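Local coordinates for protein toll (Drosophila melanogaster, PDB 4LXR) that serves as the cell-surface receptor for the cleaved, active form of Spaetzle, switching on Toll signalling in embryonic dorsal-ventral patterning and in antifungal immunity, at residues R400-R405 against N439-Y444; S357-T362 against G380-N385; L368-N373 against L392-N397; L327-A332 against L351-D356; A511-V516 against P555-Q560. All coordinates share one frame; numbering follows the deposited sequence.

Contact 1 of 5, residues R400-R405 against N439-Y444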
# COMPACT_ATOMS: atom_id res chain seq x y z
N ARG A 400 23.13 7.19 8.01
CA ARG A 400 23.72 6.62 9.21
C ARG A 400 23.74 7.66 10.35
O ARG A 400 23.54 7.31 11.51
CB ARG A 400 25.12 6.05 8.91
CG ARG A 400 26.12 6.17 10.04
CD ARG A 400 26.73 4.83 10.41
NE ARG A 400 27.58 4.91 11.60
CZ ARG A 400 27.12 4.91 12.84
NH1 ARG A 400 25.81 4.83 13.07
NH2 ARG A 400 27.96 5.00 13.87
N THR A 401 23.96 8.92 10.01
CA THR A 401 23.92 9.95 11.04
C THR A 401 22.93 11.07 10.74
O THR A 401 22.71 11.43 9.59
CB THR A 401 25.30 10.60 11.28
OG1 THR A 401 25.60 11.49 10.19
CG2 THR A 401 26.37 9.55 11.42
N ILE A 402 22.36 11.60 11.81
CA ILE A 402 21.46 12.73 11.75
C ILE A 402 21.98 13.77 12.73
O ILE A 402 22.00 13.52 13.94
CB ILE A 402 20.03 12.33 12.14
CG1 ILE A 402 19.56 11.17 11.27
CG2 ILE A 402 19.08 13.54 12.00
CD1 ILE A 402 18.06 10.93 11.34
N ASP A 403 22.44 14.91 12.22
CA ASP A 403 22.98 15.94 13.08
C ASP A 403 21.95 16.35 14.13
O ASP A 403 20.74 16.36 13.86
CB ASP A 403 23.40 17.16 12.27
CG ASP A 403 24.08 18.21 13.12
OD1 ASP A 403 23.37 19.04 13.73
OD2 ASP A 403 25.33 18.18 13.20
N SER A 404 22.42 16.69 15.33
CA SER A 404 21.52 16.97 16.43
C SER A 404 20.67 18.21 16.15
O SER A 404 19.59 18.35 16.70
CB SER A 404 22.28 17.10 17.76
OG SER A 404 23.18 18.19 17.72
N ARG A 405 21.15 19.08 15.26
CA ARG A 405 20.39 20.27 14.90
C ARG A 405 19.73 20.20 13.52
O ARG A 405 19.22 21.21 13.02
CB ARG A 405 21.27 21.53 15.01
CG ARG A 405 21.82 21.74 16.43
CD ARG A 405 22.47 23.11 16.62
NE ARG A 405 21.52 24.22 16.49
CZ ARG A 405 20.61 24.55 17.40
NH1 ARG A 405 20.49 23.85 18.52
NH2 ARG A 405 19.81 25.59 17.19
N ASN A 439 16.09 12.64 24.19
CA ASN A 439 15.35 13.07 23.00
C ASN A 439 16.06 12.67 21.71
O ASN A 439 17.27 12.83 21.59
CB ASN A 439 15.10 14.58 23.00
CG ASN A 439 14.05 15.01 24.01
OD1 ASN A 439 13.07 14.30 24.26
ND2 ASN A 439 14.26 16.18 24.61
N SER A 440 15.29 12.14 20.77
CA SER A 440 15.75 11.91 19.40
C SER A 440 15.98 13.26 18.69
O SER A 440 15.51 14.29 19.15
CB SER A 440 14.72 11.09 18.63
OG SER A 440 13.73 11.93 18.05
N PRO A 441 16.72 13.24 17.56
CA PRO A 441 16.90 14.46 16.75
C PRO A 441 15.58 15.04 16.22
O PRO A 441 15.53 16.19 15.77
CB PRO A 441 17.76 13.97 15.57
CG PRO A 441 18.50 12.80 16.10
CD PRO A 441 17.56 12.13 17.08
N PHE A 442 14.52 14.24 16.28
CA PHE A 442 13.22 14.65 15.77
C PHE A 442 12.42 15.44 16.80
O PHE A 442 11.32 15.92 16.52
CB PHE A 442 12.45 13.41 15.32
CG PHE A 442 13.27 12.49 14.48
CD1 PHE A 442 13.95 12.97 13.37
CD2 PHE A 442 13.41 11.16 14.83
CE1 PHE A 442 14.74 12.12 12.61
CE2 PHE A 442 14.19 10.31 14.06
CZ PHE A 442 14.84 10.79 12.95
N GLY A 443 13.00 15.57 17.99
CA GLY A 443 12.30 16.09 19.16
C GLY A 443 11.78 17.51 19.04
O GLY A 443 10.90 17.90 19.81
N TYR A 444 12.32 18.27 18.10
CA TYR A 444 11.91 19.66 17.92
C TYR A 444 10.55 19.72 17.26
O TYR A 444 9.85 20.73 17.34
CB TYR A 444 12.94 20.44 17.10
CG TYR A 444 14.26 20.63 17.83
CD1 TYR A 444 14.38 21.59 18.82
CD2 TYR A 444 15.36 19.84 17.53
CE1 TYR A 444 15.58 21.76 19.51
CE2 TYR A 444 16.57 20.00 18.22
CZ TYR A 444 16.66 20.97 19.20
OH TYR A 444 17.85 21.15 19.89
O HOH W 1 17.37 18.14 14.78
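Ile402 meets Pro441 and Phe442 at about a right angle to each, giving one branch to each partner. Its CG2, anti to the backbone N, lies against Pro441 CB at 3.8 Å. The longer arm leaves beside the backbone N (chi1 -55°) and carries CD1 to the Phe442 ring, 3.6 Å from CZ. Phe442 starts out pointing away from 400-405, and it is the far end of its ring, CE1 and CZ, that comes back to the methyl, obliquely. Further along, Tyr444 turns its edge to the Ser404 carbonyl, whose O sits near the ring plane, 3.8 Å from CE2. Arg405 bends at chi3 and brings its guanidinium past the phenol with the planes 73° apart; NH1 stays 4.0 Å from Tyr444 OH. A water supplies the polar link, donating to Ser404 O and Pro441 O. Each backbone is also held within itself: Asp403 OD1 accepts from Arg405 N in an Asx turn, and Ser440 OG from Phe442 N in an ST turn. Strand 401-402 belongs to LRR 11 and pairs in parallel with strand 377-378, whereas 439-444 lies between helix 429-433 and strand 450-452, with Phe442 resting on Trp465 of helix 463-467.

Contact 2 of 5, residues S357-T362 against G380-N385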
# COMPACT_ATOMS: atom_id res chain seq x y z
N SER A 357 24.39 24.41 1.37
CA SER A 357 23.74 25.65 0.98
C SER A 357 22.71 25.47 -0.15
O SER A 357 22.09 26.44 -0.61
CB SER A 357 24.79 26.70 0.59
OG SER A 357 25.34 26.46 -0.70
N LEU A 358 22.50 24.24 -0.59
CA LEU A 358 21.66 24.00 -1.77
C LEU A 358 20.23 24.52 -1.59
O LEU A 358 19.64 25.10 -2.52
CB LEU A 358 21.65 22.50 -2.14
CG LEU A 358 20.74 22.09 -3.30
CD1 LEU A 358 21.22 22.68 -4.64
CD2 LEU A 358 20.63 20.57 -3.40
N PHE A 359 19.69 24.35 -0.38
CA PHE A 359 18.31 24.75 -0.08
C PHE A 359 18.27 26.02 0.74
O PHE A 359 17.34 26.25 1.50
CB PHE A 359 17.56 23.63 0.68
CG PHE A 359 17.51 22.32 -0.07
CD1 PHE A 359 16.98 22.26 -1.36
CD2 PHE A 359 17.99 21.15 0.51
CE1 PHE A 359 16.93 21.05 -2.06
CE2 PHE A 359 17.97 19.93 -0.19
CZ PHE A 359 17.43 19.88 -1.47
N ALA A 360 19.28 26.87 0.58
CA ALA A 360 19.34 28.09 1.37
C ALA A 360 18.26 29.10 0.99
O ALA A 360 17.82 29.88 1.83
CB ALA A 360 20.73 28.72 1.31
N HIS A 361 17.84 29.09 -0.27
CA HIS A 361 16.87 30.09 -0.75
C HIS A 361 15.49 29.52 -1.09
O HIS A 361 14.56 30.27 -1.35
CB HIS A 361 17.43 30.88 -1.96
CG HIS A 361 18.69 31.63 -1.67
ND1 HIS A 361 19.92 31.02 -1.54
CD2 HIS A 361 18.91 32.95 -1.47
CE1 HIS A 361 20.84 31.92 -1.27
NE2 HIS A 361 20.26 33.11 -1.22
N THR A 362 15.35 28.20 -1.08
CA THR A 362 14.06 27.60 -1.44
C THR A 362 13.18 27.55 -0.22
O THR A 362 12.77 26.46 0.20
CB THR A 362 14.21 26.17 -1.94
OG1 THR A 362 14.91 25.41 -0.95
CG2 THR A 362 14.97 26.13 -3.27
N GLY A 380 23.51 19.61 9.95
CA GLY A 380 22.80 20.64 10.69
C GLY A 380 22.33 21.81 9.85
O GLY A 380 21.48 22.57 10.30
N ASP A 381 22.85 21.95 8.63
CA ASP A 381 22.52 23.12 7.78
C ASP A 381 21.61 22.85 6.60
O ASP A 381 20.94 23.76 6.12
CB ASP A 381 23.81 23.76 7.24
CG ASP A 381 24.53 24.60 8.28
OD1 ASP A 381 23.94 24.88 9.35
OD2 ASP A 381 25.68 24.99 8.02
N ILE A 382 21.58 21.61 6.13
CA ILE A 382 20.92 21.29 4.87
C ILE A 382 19.46 21.75 4.80
O ILE A 382 19.03 22.28 3.78
CB ILE A 382 21.07 19.79 4.48
CG1 ILE A 382 20.44 19.51 3.11
CG2 ILE A 382 20.46 18.88 5.53
CD1 ILE A 382 21.19 20.14 1.95
N PHE A 383 18.71 21.58 5.90
CA PHE A 383 17.28 21.92 5.90
C PHE A 383 16.96 23.13 6.76
O PHE A 383 15.79 23.38 7.07
CB PHE A 383 16.43 20.74 6.42
CG PHE A 383 16.63 19.45 5.67
CD1 PHE A 383 16.76 19.44 4.29
CD2 PHE A 383 16.66 18.24 6.36
CE1 PHE A 383 16.93 18.24 3.61
CE2 PHE A 383 16.83 17.05 5.68
CZ PHE A 383 16.96 17.04 4.31
N SER A 384 17.98 23.89 7.15
CA SER A 384 17.82 24.92 8.18
C SER A 384 16.97 26.10 7.74
O SER A 384 16.56 26.91 8.57
CB SER A 384 19.18 25.41 8.68
OG SER A 384 19.82 26.17 7.68
N ASN A 385 16.73 26.21 6.44
CA ASN A 385 15.90 27.28 5.90
C ASN A 385 14.58 26.75 5.39
O ASN A 385 13.84 27.46 4.70
CB ASN A 385 16.62 28.02 4.77
CG ASN A 385 17.51 29.13 5.29
OD1 ASN A 385 18.74 29.01 5.28
ND2 ASN A 385 16.90 30.23 5.73
O HOH W 2 20.36 24.12 2.30
O HOH W 3 18.27 24.68 3.99
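Ile382 O meets a water at 2.7 Å that also accepts from Phe359 N, bridging the turns; Phe359 turns its edge to the same oxygen, which lies near the ring plane 3.6 Å from CD2. A second water accepts from Asn385 N, but its place beside Ile382 O is doubtfully close. Ile382 sends CG1 anti to its backbone N (chi1 -177°) and runs alongside Phe359, which puts CD1 3.7 Å from Phe359 CD2. Both segments hold a type I turn at the same place in successive leucine-rich repeats, LRR 9 and LRR 10, and the two phenylalanines sit one 24-residue repeat apart, both resting on Leu368 of strand 367-369. Phe359 CE2 lies at the rim of the Phe383 ring, 4.3 Å from CE1, while Ile382 CG2 covers the centre of one Phe383 face. With an alanine at Phe359 a gap would probably open between Ile382 CD1 and the Phe383 edge, and Leu358 CD2 would lose the ring face it packs on. Asn385 lays its amide carbon CG 3.6 Å from Ala360 O. Within its own turn, Asp381 O takes both Ser384 N and Ser384 OG from the same face of its plane.

Contact 3 of 5, residues L368-N373 against L392-N397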
# COMPACT_ATOMS: atom_id res chain seq x y z
N LEU A 368 9.76 17.40 -0.55
CA LEU A 368 11.12 17.10 -0.97
C LEU A 368 11.31 15.60 -1.05
O LEU A 368 11.19 14.90 -0.05
CB LEU A 368 12.13 17.75 -0.01
CG LEU A 368 13.60 17.42 -0.31
CD1 LEU A 368 13.92 17.73 -1.80
CD2 LEU A 368 14.51 18.21 0.61
N ARG A 369 11.60 15.11 -2.25
CA ARG A 369 11.74 13.67 -2.49
C ARG A 369 13.18 13.31 -2.79
O ARG A 369 13.72 13.67 -3.85
CB ARG A 369 10.84 13.23 -3.64
CG ARG A 369 9.38 13.69 -3.52
CD ARG A 369 8.63 12.97 -2.41
NE ARG A 369 8.57 11.52 -2.63
CZ ARG A 369 7.48 10.78 -2.47
NH1 ARG A 369 7.52 9.47 -2.69
NH2 ARG A 369 6.34 11.34 -2.08
N LEU A 370 13.82 12.61 -1.86
CA LEU A 370 15.20 12.20 -2.02
C LEU A 370 15.35 10.69 -1.97
O LEU A 370 16.46 10.18 -1.86
CB LEU A 370 16.07 12.83 -0.92
CG LEU A 370 16.17 14.36 -0.99
CD1 LEU A 370 16.82 14.94 0.28
CD2 LEU A 370 16.97 14.75 -2.23
N GLU A 371 14.23 9.96 -2.03
CA GLU A 371 14.27 8.51 -1.83
C GLU A 371 15.09 7.85 -2.95
O GLU A 371 15.25 8.42 -4.03
CB GLU A 371 12.85 7.92 -1.70
CG GLU A 371 11.95 8.04 -2.96
CD GLU A 371 11.12 9.31 -3.00
OE1 GLU A 371 11.53 10.33 -2.38
OE2 GLU A 371 10.03 9.29 -3.63
N ASP A 372 15.62 6.66 -2.67
CA ASP A 372 16.39 5.88 -3.65
C ASP A 372 17.65 6.58 -4.15
O ASP A 372 17.89 6.76 -5.35
CB ASP A 372 15.49 5.36 -4.79
CG ASP A 372 14.45 4.36 -4.29
OD1 ASP A 372 14.81 3.21 -3.96
OD2 ASP A 372 13.27 4.74 -4.18
N ASN A 373 18.47 6.94 -3.17
CA ASN A 373 19.76 7.55 -3.41
C ASN A 373 20.79 6.92 -2.47
O ASN A 373 20.52 5.90 -1.85
CB ASN A 373 19.65 9.06 -3.24
CG ASN A 373 19.17 9.74 -4.53
OD1 ASN A 373 19.91 9.81 -5.50
ND2 ASN A 373 17.93 10.20 -4.54
N LEU A 392 9.06 15.12 3.87
CA LEU A 392 10.43 14.81 3.52
C LEU A 392 10.54 13.30 3.33
O LEU A 392 10.25 12.52 4.26
CB LEU A 392 11.40 15.28 4.62
CG LEU A 392 12.88 14.98 4.42
CD1 LEU A 392 13.40 15.60 3.09
CD2 LEU A 392 13.74 15.46 5.62
N VAL A 393 10.94 12.87 2.14
CA VAL A 393 11.06 11.44 1.84
C VAL A 393 12.52 11.12 1.53
O VAL A 393 13.09 11.65 0.57
CB VAL A 393 10.15 11.00 0.66
CG1 VAL A 393 10.21 9.49 0.46
CG2 VAL A 393 8.72 11.44 0.90
N MET A 394 13.13 10.28 2.37
CA MET A 394 14.52 9.91 2.21
C MET A 394 14.69 8.41 2.34
O MET A 394 15.74 7.91 2.79
CB MET A 394 15.41 10.64 3.22
CG MET A 394 15.31 12.16 3.12
SD MET A 394 16.56 12.98 4.10
CE MET A 394 18.08 12.45 3.32
N SER A 395 13.64 7.70 1.94
CA SER A 395 13.62 6.24 1.96
C SER A 395 14.70 5.64 1.09
O SER A 395 15.04 6.19 0.04
CB SER A 395 12.27 5.74 1.45
OG SER A 395 11.24 6.49 2.05
N ARG A 396 15.22 4.50 1.52
CA ARG A 396 16.19 3.72 0.75
C ARG A 396 17.38 4.59 0.33
O ARG A 396 17.69 4.72 -0.86
CB ARG A 396 15.51 3.06 -0.46
CG ARG A 396 14.49 1.96 -0.08
CD ARG A 396 13.69 1.43 -1.27
NE ARG A 396 13.01 2.53 -1.95
CZ ARG A 396 11.82 3.00 -1.62
NH1 ARG A 396 11.12 2.46 -0.64
NH2 ARG A 396 11.32 4.03 -2.27
N ASN A 397 18.02 5.19 1.33
CA ASN A 397 19.34 5.78 1.19
C ASN A 397 20.32 4.94 2.03
O ASN A 397 20.04 3.78 2.29
CB ASN A 397 19.33 7.25 1.59
CG ASN A 397 18.88 8.17 0.45
OD1 ASN A 397 19.71 8.74 -0.25
ND2 ASN A 397 17.56 8.31 0.27
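Asp372 and Arg396 both carry CG anti to the carbonyl carbon (chi1 -65° and -67°), which starts them off side by side in the same direction; a bend at chi3 then turns the guanidinium onto the carboxylate. The grip is side-on, with Arg396 NE 2.8 Å from Asp372 OD1 and NH2 2.8 Å from OD2. Both oxygens are met on their syn sides and the two planes are 29° apart, a salt bridge that fixes the rotation of both groups. A bound sugar is about 5 Å from the Arg396 side chain. Toward the strands, Arg369, bent at chi2 and chi3, lays one guanidinium face over Val393, NE 3.5 Å from CG2, while NE and NH1 both hold Glu371 OE2; all this rests on one of two deposited conformers and is less certain. On the sheet side opposite Val393, Leu368 CD2 packs against Leu392 CD1 at 3.8 Å. The backbones pair in parallel, Val393 N to Leu368 O at 3.0 Å and Leu370 N to Val393 O at 2.7 Å, and Asp372 N continues the series to Ser395 O. Leu370 O then takes Asn397 ND2 (3.0 Å) and Asn373 ND2 from opposite faces of its plane. The amide oxygens are used as well, Asn397 OD1 by Leu375 N and Asn373 OD1 by Leu351 N. Paired short strands with inward leucines, followed by asparagines that hydrogen-bond the turning backbone, are the LxxLxLxxN signature of leucine-rich repeats, here LRR 10 and LRR 11, with Met394 replacing the third leucine in the latter.

Contact 4 of 5, residues L327-A332 against L351-D356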
# COMPACT_ATOMS: atom_id res chain seq x y z
N LEU A 327 22.37 11.40 -11.24
CA LEU A 327 23.05 12.50 -10.58
C LEU A 327 23.80 12.03 -9.33
O LEU A 327 23.23 11.33 -8.49
CB LEU A 327 22.03 13.60 -10.23
CG LEU A 327 21.29 14.23 -11.43
CD1 LEU A 327 20.04 14.99 -11.02
CD2 LEU A 327 22.21 15.14 -12.23
N LYS A 328 25.09 12.39 -9.22
CA LYS A 328 25.89 12.05 -8.03
C LYS A 328 25.87 13.17 -6.99
O LYS A 328 25.99 12.92 -5.79
CB LYS A 328 27.34 11.74 -8.38
CG LYS A 328 27.54 10.46 -9.17
CD LYS A 328 29.02 10.28 -9.56
CE LYS A 328 29.20 9.08 -10.47
NZ LYS A 328 28.35 7.93 -10.04
N THR A 329 25.73 14.41 -7.48
CA THR A 329 25.52 15.58 -6.62
C THR A 329 24.90 16.71 -7.45
O THR A 329 24.59 16.53 -8.63
CB THR A 329 26.84 16.06 -5.96
OG1 THR A 329 26.57 17.02 -4.93
CG2 THR A 329 27.78 16.67 -7.01
N LEU A 330 24.72 17.87 -6.82
CA LEU A 330 24.17 19.04 -7.48
C LEU A 330 25.05 20.23 -7.14
O LEU A 330 25.53 20.32 -6.02
CB LEU A 330 22.75 19.31 -6.98
CG LEU A 330 21.68 18.27 -7.30
CD1 LEU A 330 20.36 18.71 -6.72
CD2 LEU A 330 21.58 18.09 -8.81
N PRO A 331 25.26 21.15 -8.10
CA PRO A 331 26.05 22.34 -7.75
C PRO A 331 25.31 23.11 -6.68
O PRO A 331 24.08 23.13 -6.71
CB PRO A 331 26.06 23.17 -9.05
CG PRO A 331 25.37 22.34 -10.09
CD PRO A 331 24.60 21.26 -9.41
N ALA A 332 26.03 23.72 -5.74
CA ALA A 332 25.43 24.46 -4.65
C ALA A 332 24.53 25.64 -5.09
O ALA A 332 23.63 26.03 -4.35
CB ALA A 332 26.52 24.95 -3.65
N LEU A 351 22.77 10.15 -5.69
CA LEU A 351 23.32 11.22 -4.87
C LEU A 351 24.09 10.69 -3.66
O LEU A 351 23.54 9.92 -2.85
CB LEU A 351 22.19 12.17 -4.43
CG LEU A 351 21.39 12.81 -5.57
CD1 LEU A 351 20.10 13.47 -5.09
CD2 LEU A 351 22.24 13.81 -6.35
N THR A 352 25.36 11.07 -3.54
CA THR A 352 26.15 10.73 -2.37
C THR A 352 26.18 11.89 -1.38
O THR A 352 26.34 11.68 -0.18
CB THR A 352 27.59 10.37 -2.72
OG1 THR A 352 28.15 11.40 -3.54
CG2 THR A 352 27.65 9.01 -3.44
N HIS A 353 25.99 13.11 -1.87
CA HIS A 353 25.95 14.28 -1.00
C HIS A 353 25.30 15.49 -1.67
O HIS A 353 25.33 15.65 -2.89
CB HIS A 353 27.35 14.65 -0.53
CG HIS A 353 28.30 14.98 -1.64
ND1 HIS A 353 28.39 16.24 -2.18
CD2 HIS A 353 29.18 14.20 -2.32
CE1 HIS A 353 29.30 16.23 -3.15
NE2 HIS A 353 29.79 15.00 -3.25
N LEU A 354 24.69 16.34 -0.85
CA LEU A 354 24.09 17.59 -1.27
C LEU A 354 24.81 18.70 -0.54
O LEU A 354 25.10 18.57 0.65
CB LEU A 354 22.61 17.62 -0.90
CG LEU A 354 21.75 16.47 -1.42
CD1 LEU A 354 20.38 16.52 -0.80
CD2 LEU A 354 21.66 16.54 -2.95
N PRO A 355 25.14 19.80 -1.24
CA PRO A 355 25.83 20.89 -0.56
C PRO A 355 24.92 21.50 0.49
O PRO A 355 23.73 21.62 0.24
CB PRO A 355 26.09 21.90 -1.68
CG PRO A 355 26.09 21.08 -2.92
CD PRO A 355 25.01 20.06 -2.68
N ASP A 356 25.50 21.87 1.63
CA ASP A 356 24.77 22.45 2.75
C ASP A 356 23.95 23.67 2.38
O ASP A 356 22.91 23.93 3.00
CB ASP A 356 25.75 22.80 3.88
CG ASP A 356 26.05 21.61 4.80
OD1 ASP A 356 25.35 20.57 4.69
OD2 ASP A 356 26.96 21.71 5.64
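Pro355 and Ala332 form one close-fitting end of this contact, with Pro355 CG only 3.2 Å from Leu330 O and Pro355 CB 3.7 Å from Ala332 CB. The inner flank is also snug. Leu351 reaches back with CD2, to 3.4 Å from Leu327 O, and the same methyl packs on Leu327 CB. Between these lies the polar middle. Lys328 O accepts from Thr352 N at 3.0 Å, has a weak bond from Thr352 OG1, and receives a CA-H contact from Leu351. Thr329 holds OG1 anti to its backbone N (chi1 -168°) and donates to His353 O at 2.8 Å, from above the carbonyl plane. That leaves Thr329 CB over one face of the His353 ring, 4.1 Å from the centroid, in a CH-pi contact. A valine in place of Thr329 takes away the hydroxyl, and His353 O would probably lose its donor from the neighbouring repeat. The outer side is looser: Lys328 leaves the backbone away from 351-356 and is exposed, its side chain coming no nearer than 4.9 Å, and Thr352 and His353 are likewise exposed. Successive turns of a leucine-rich-repeat solenoid look like this. The end-to-end directions of the touching parts differ by just 4°, and Leu327, Leu330 and Pro331 of LRR 8 recur 24 residues later as Leu351, Leu354 and Pro355 of LRR 9, each LxxLP motif following the asparagine turn of its repeat.

Contact 5 of 5, residues A511-V516 against P555-Q560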
# COMPACT_ATOMS: atom_id res chain seq x y z
N ALA A 511 8.01 -7.18 29.70
CA ALA A 511 7.90 -7.31 31.15
C ALA A 511 6.99 -6.24 31.74
O ALA A 511 7.41 -5.11 31.97
CB ALA A 511 9.28 -7.25 31.78
N LEU A 512 5.73 -6.61 31.97
CA LEU A 512 4.76 -5.73 32.60
C LEU A 512 4.61 -6.12 34.06
O LEU A 512 4.60 -7.30 34.40
CB LEU A 512 3.41 -5.83 31.88
CG LEU A 512 3.48 -5.53 30.38
CD1 LEU A 512 2.10 -5.60 29.76
CD2 LEU A 512 4.11 -4.18 30.16
N PRO A 513 4.49 -5.12 34.94
CA PRO A 513 4.49 -5.40 36.38
C PRO A 513 3.12 -5.81 36.90
O PRO A 513 2.10 -5.69 36.22
CB PRO A 513 4.93 -4.07 37.00
CG PRO A 513 4.59 -3.02 35.96
CD PRO A 513 4.19 -3.70 34.67
N GLU A 514 3.11 -6.31 38.14
CA GLU A 514 1.87 -6.74 38.77
C GLU A 514 0.94 -5.55 38.96
O GLU A 514 -0.19 -5.56 38.46
CB GLU A 514 2.18 -7.40 40.12
CG GLU A 514 1.12 -8.39 40.60
CD GLU A 514 1.51 -9.07 41.91
OE1 GLU A 514 0.61 -9.28 42.76
OE2 GLU A 514 2.71 -9.39 42.10
N ASP A 515 1.45 -4.52 39.64
CA ASP A 515 0.67 -3.35 40.05
C ASP A 515 -0.37 -2.86 39.05
O ASP A 515 -0.05 -2.58 37.89
CB ASP A 515 1.62 -2.20 40.41
CG ASP A 515 1.31 -1.58 41.76
OD1 ASP A 515 0.13 -1.60 42.17
OD2 ASP A 515 2.25 -1.06 42.42
N VAL A 516 -1.62 -2.77 39.51
CA VAL A 516 -2.72 -2.31 38.67
C VAL A 516 -2.81 -0.78 38.62
O VAL A 516 -2.02 -0.08 39.26
CB VAL A 516 -4.09 -2.89 39.13
CG1 VAL A 516 -4.17 -4.39 38.85
CG2 VAL A 516 -4.35 -2.60 40.60
N PRO A 555 -4.54 -3.46 34.50
CA PRO A 555 -4.06 -2.29 35.27
C PRO A 555 -4.50 -0.93 34.71
O PRO A 555 -5.24 -0.85 33.72
CB PRO A 555 -2.53 -2.41 35.16
CG PRO A 555 -2.30 -3.32 34.00
CD PRO A 555 -3.42 -4.29 34.04
N GLN A 556 -4.03 0.14 35.35
CA GLN A 556 -4.39 1.50 34.95
C GLN A 556 -3.87 1.84 33.56
O GLN A 556 -4.58 2.41 32.74
CB GLN A 556 -3.90 2.53 35.97
CG GLN A 556 -4.67 2.54 37.30
CD GLN A 556 -5.88 3.47 37.28
OE1 GLN A 556 -6.90 3.19 37.90
NE2 GLN A 556 -5.75 4.60 36.59
N TYR A 557 -2.62 1.48 33.28
CA TYR A 557 -2.01 1.77 31.99
C TYR A 557 -2.65 0.95 30.86
O TYR A 557 -2.75 1.42 29.73
CB TYR A 557 -0.50 1.53 32.02
CG TYR A 557 -0.08 0.12 32.40
CD1 TYR A 557 -0.04 -0.90 31.46
CD2 TYR A 557 0.28 -0.19 33.71
CE1 TYR A 557 0.34 -2.18 31.80
CE2 TYR A 557 0.66 -1.47 34.06
CZ TYR A 557 0.69 -2.46 33.10
OH TYR A 557 1.07 -3.73 33.44
N SER A 558 -3.08 -0.27 31.20
CA SER A 558 -3.56 -1.25 30.22
C SER A 558 -4.59 -0.72 29.22
O SER A 558 -4.66 -1.20 28.08
CB SER A 558 -4.17 -2.43 30.96
OG SER A 558 -5.36 -2.05 31.62
N ARG A 559 -5.40 0.24 29.66
CA ARG A 559 -6.52 0.71 28.86
C ARG A 559 -6.18 2.01 28.12
O ARG A 559 -7.02 2.57 27.42
CB ARG A 559 -7.76 0.90 29.73
CG ARG A 559 -9.07 0.80 28.98
CD ARG A 559 -9.28 -0.60 28.42
NE ARG A 559 -9.89 -1.49 29.40
CZ ARG A 559 -10.08 -2.79 29.22
NH1 ARG A 559 -9.70 -3.37 28.08
NH2 ARG A 559 -10.65 -3.52 30.17
N GLN A 560 -4.95 2.48 28.29
CA GLN A 560 -4.46 3.61 27.50
C GLN A 560 -4.02 3.13 26.12
O GLN A 560 -3.98 3.90 25.17
CB GLN A 560 -3.31 4.34 28.21
CG GLN A 560 -3.69 5.72 28.76
CD GLN A 560 -4.62 5.66 29.97
OE1 GLN A 560 -4.19 5.33 31.09
NE2 GLN A 560 -5.89 5.99 29.76
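Tyr557 is the bump here, and its phenolic end presses into the shallow hollow at the junction of Leu512 and Pro513, with OH 3.5 Å from Leu512 CB and 3.4 Å from Pro513 CD. Proline and tyrosine come at each other from opposite directions. Leu512 CD1 closes one side of the hollow, lying at the ring edge near its plane, 4.4 Å from CE1. Tyr557 takes the less common first torsion, CG between the backbone N and the carbonyl carbon (chi1 58°), and this folds the ring back over Pro555, whose CG lies under one face toward the rim. Pro555 is the second bump. Its CB pushes against the bend of the chain at Asp515 and Val516, 3.5 Å from Val516 CA and 3.7 Å from Asp515 O. Beyond it the Val516 side chain lies over the Pro555 backbone, CB 3.9 Å from CA. The fit is mostly carbon against carbon, with the Tyr557 hydroxyl and Asp515 carbonyl set among it. It joins LRR 15 to the first C-terminal capping region, LRRCT 1: the Tyr557 ring also meets Tyr487, Leu512 rests on Phe545 and Ser558 on Leu548 of helix 543-549, and Gln560 leads into strand 561-564.

How the contacts relate
All five contacts lie in what is probably the receptor's extracellular leucine-rich-repeat region. Contacts 2, 3 and 4 form one continuous patch, LRR 8 to LRR 11. Contacts 2 and 4 have centres 13 Å apart and meet where Ile382 CD1 lies 3.4 Å from Pro355 O. Contact 3 touches both: Phe383 CE2 sits 3.5 Å from Leu392 CD2, and Leu370 CD1 4.1 Å from Leu354 CD1. Contact 1 follows in sequence and brushes contact 2, Asp403 CB to Gly380 N at 3.4 Å. Contact 5 stands apart at LRRCT 1, the cap of the first run of repeats, its centre 31 Å from contact 1. Sugars near contacts 2 and 3 are attached glycans, not a ligand pocket.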